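Local atomic coordinates of 4-oxalocrotonate tautomerase (Thermus thermophilus, PDB entry 3ABF), a protein that belongs to the tautomerase superfamily and assembles from six copies of a small beta-alpha-beta subunit. Residues M1-K5 against E34-R40. Sequence-based numbering, arbitrary orientation.
With SO4 (sulfate ion), chain G; SO4 (sulfate ion), chain I.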
loop_
_atom_site.group_PDB
_atom_site.type_symbol
_atom_site.label_atom_id
_atom_site.label_comp_id
_atom_site.label_asym_id
_atom_site.label_seq_id
_atom_site.Cartn_x
_atom_site.Cartn_y
_atom_site.Cartn_z
ATOM N N MET A 1 5.370 8.059 -15.476
ATOM C CA MET A 1 4.297 7.104 -15.075
ATOM C C MET A 1 3.591 7.561 -13.816
ATOM O O MET A 1 4.228 8.057 -12.890
ATOM C CB MET A 1 4.876 5.714 -14.821
ATOM C CG MET A 1 3.852 4.720 -14.264
ATOM S SD MET A 1 4.556 3.106 -13.833
ATOM C CE MET A 1 5.267 3.458 -12.212
ATOM N N VAL A 2 2.269 7.410 -13.799
ATOM C CA VAL A 2 1.463 7.763 -12.635
ATOM C C VAL A 2 0.583 6.551 -12.364
ATOM O O VAL A 2 0.040 5.951 -13.299
ATOM C CB VAL A 2 0.556 8.995 -12.901
ATOM C CG1 VAL A 2 -0.397 9.209 -11.734
ATOM C CG2 VAL A 2 1.423 10.245 -13.090
ATOM N N VAL A 3 0.460 6.168 -11.098
ATOM C CA VAL A 3 -0.380 5.024 -10.753
ATOM C C VAL A 3 -1.528 5.491 -9.876
ATOM O O VAL A 3 -1.322 6.151 -8.856
ATOM C CB VAL A 3 0.402 3.918 -9.990
ATOM C CG1 VAL A 3 -0.529 2.731 -9.689
ATOM C CG2 VAL A 3 1.591 3.457 -10.800
ATOM N N LEU A 4 -2.741 5.159 -10.292
ATOM C CA LEU A 4 -3.928 5.518 -9.546
ATOM C C LEU A 4 -4.496 4.222 -8.982
ATOM O O LEU A 4 -4.903 3.344 -9.743
ATOM C CB LEU A 4 -4.965 6.156 -10.469
ATOM C CG LEU A 4 -4.473 7.321 -11.338
ATOM C CD1 LEU A 4 -5.598 7.787 -12.248
ATOM C CD2 LEU A 4 -3.995 8.452 -10.457
ATOM N N LYS A 5 -4.510 4.098 -7.658
ATOM C CA LYS A 5 -5.059 2.903 -7.034
ATOM C C LYS A 5 -6.393 3.299 -6.448
ATOM O O LYS A 5 -6.478 4.248 -5.673
ATOM C CB LYS A 5 -4.143 2.360 -5.918
ATOM C CG LYS A 5 -4.644 1.022 -5.412
ATOM C CD LYS A 5 -3.681 0.300 -4.475
ATOM C CE LYS A 5 -3.762 0.855 -3.074
ATOM N NZ LYS A 5 -3.084 -0.055 -2.106
ATOM N N GLU A 34 0.726 13.622 -18.771
ATOM C CA GLU A 34 1.205 12.252 -18.937
ATOM C C GLU A 34 0.555 11.533 -20.114
ATOM O O GLU A 34 -0.643 11.669 -20.347
ATOM C CB GLU A 34 0.938 11.442 -17.662
ATOM C CG GLU A 34 1.938 11.676 -16.545
ATOM C CD GLU A 34 3.218 10.900 -16.759
ATOM O OE1 GLU A 34 3.721 10.897 -17.901
ATOM O OE2 GLU A 34 3.724 10.296 -15.792
ATOM N N PRO A 35 1.349 10.765 -20.873
ATOM C CA PRO A 35 0.849 10.009 -22.027
ATOM C C PRO A 35 0.057 8.810 -21.494
ATOM O O PRO A 35 0.511 8.127 -20.568
ATOM C CB PRO A 35 2.126 9.558 -22.731
ATOM C CG PRO A 35 3.166 10.544 -22.259
ATOM C CD PRO A 35 2.818 10.708 -20.814
ATOM N N TYR A 36 -1.114 8.559 -22.076
ATOM C CA TYR A 36 -1.975 7.449 -21.661
ATOM C C TYR A 36 -1.267 6.174 -21.242
ATOM O O TYR A 36 -1.550 5.636 -20.178
ATOM C CB TYR A 36 -2.970 7.101 -22.767
ATOM C CG TYR A 36 -4.279 7.825 -22.635
ATOM C CD1 TYR A 36 -5.479 7.137 -22.744
ATOM C CD2 TYR A 36 -4.320 9.197 -22.411
ATOM C CE1 TYR A 36 -6.692 7.791 -22.636
ATOM C CE2 TYR A 36 -5.528 9.865 -22.300
ATOM C CZ TYR A 36 -6.715 9.149 -22.417
ATOM O OH TYR A 36 -7.928 9.791 -22.343
ATOM N N GLU A 37 -0.361 5.686 -22.080
ATOM C CA GLU A 37 0.371 4.464 -21.779
ATOM C C GLU A 37 1.069 4.525 -20.429
ATOM O O GLU A 37 1.440 3.491 -19.878
ATOM C CB GLU A 37 1.427 4.183 -22.852
ATOM C CG GLU A 37 0.875 3.791 -24.216
ATOM C CD GLU A 37 -0.037 4.848 -24.803
ATOM O OE1 GLU A 37 0.348 6.039 -24.788
ATOM O OE2 GLU A 37 -1.134 4.486 -25.284
ATOM N N GLU A 38 1.255 5.734 -19.902
ATOM C CA GLU A 38 1.941 5.904 -18.625
ATOM C C GLU A 38 1.018 6.116 -17.428
ATOM O O GLU A 38 1.484 6.317 -16.308
ATOM C CB GLU A 38 2.952 7.054 -18.725
ATOM C CG GLU A 38 4.172 6.709 -19.571
ATOM C CD GLU A 38 5.086 5.692 -18.904
ATOM O OE1 GLU A 38 5.855 5.015 -19.618
ATOM O OE2 GLU A 38 5.050 5.573 -17.661
ATOM N N VAL A 39 -0.286 6.083 -17.663
ATOM C CA VAL A 39 -1.248 6.229 -16.584
ATOM C C VAL A 39 -1.785 4.821 -16.324
ATOM O O VAL A 39 -2.431 4.220 -17.191
ATOM C CB VAL A 39 -2.398 7.172 -16.980
ATOM C CG1 VAL A 39 -3.448 7.206 -15.887
ATOM C CG2 VAL A 39 -1.851 8.573 -17.225
ATOM N N ARG A 40 -1.483 4.286 -15.144
ATOM C CA ARG A 40 -1.924 2.943 -14.779
ATOM C C ARG A 40 -2.987 3.051 -13.706
ATOM O O ARG A 40 -2.871 3.855 -12.783
ATOM C CB ARG A 40 -0.759 2.115 -14.226
ATOM C CG ARG A 40 0.510 2.122 -15.079
ATOM C CD ARG A 40 0.307 1.471 -16.427
ATOM N NE ARG A 40 0.086 0.032 -16.311
ATOM C CZ ARG A 40 0.734 -0.885 -17.026
ATOM N NH1 ARG A 40 1.652 -0.515 -17.911
ATOM N NH2 ARG A 40 0.463 -2.172 -16.863
HETATM S S SO4 G . -2.734 1.669 0.981
HETATM O O1 SO4 G . -2.766 0.220 0.725
HETATM O O2 SO4 G . -1.531 2.030 1.749
HETATM O O3 SO4 G . -2.722 2.378 -0.309
HETATM O O4 SO4 G . -3.938 2.055 1.737
HETATM S S SO4 I . 0.572 0.044 -3.198
HETATM O O1 SO4 I . 1.613 -0.726 -3.879
HETATM O O2 SO4 I . 0.970 0.272 -1.802
HETATM O O3 SO4 I . 0.390 1.342 -3.860
HETATM O O4 SO4 I . -0.689 -0.717 -3.248
#
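Glu34 lays the aliphatic part of its side chain against Val2, its CG 3.8 Å from Val2 CG2, at the start of the two parallel strands of a beta-alpha-beta unit, the building block of the tautomerase fold. Bent at chi2 (-80°), the glutamate chain brings OE2 to the amino terminus: Met1 N lies 2.8 Å from Glu34 OE2, on the syn side and 18° out of the carboxylate plane, in a hydrogen-bonded salt bridge. Glu38 adds a second carboxylate to this network, though its OE2 is less surely placed.

The parallel pairing of Val2 with Val39 and Val3 with Arg40 rests on three backbone bonds of 2.8 to 2.9 Å: Val2 N to Glu38 O, Arg40 N to Val2 O and Leu4 N to Arg40 O. The N-H of Arg40 is the straightest donor, at 176°. Leu4 and Val39 face helix 14-31, meeting Ala28 and Thr25 respectively, and touch each other through Leu4 CD1 and Val39 CG1, 4.3 Å apart. Residues 3-5 continue the sheet antiparallel into a second subunit, and Arg40 pairs with a third.

Farther along strand 2-9, Lys5 makes no contact with residues 34-40; its NZ binds two sulfate ions, probably from the crystallisation liquor, each shared with Lys5 of other subunits. It donates to O4 of the chain I sulfate at 2.7 Å and to O1 and O3 of the chain G sulfate, 2.9 and 3.0 Å from NZ.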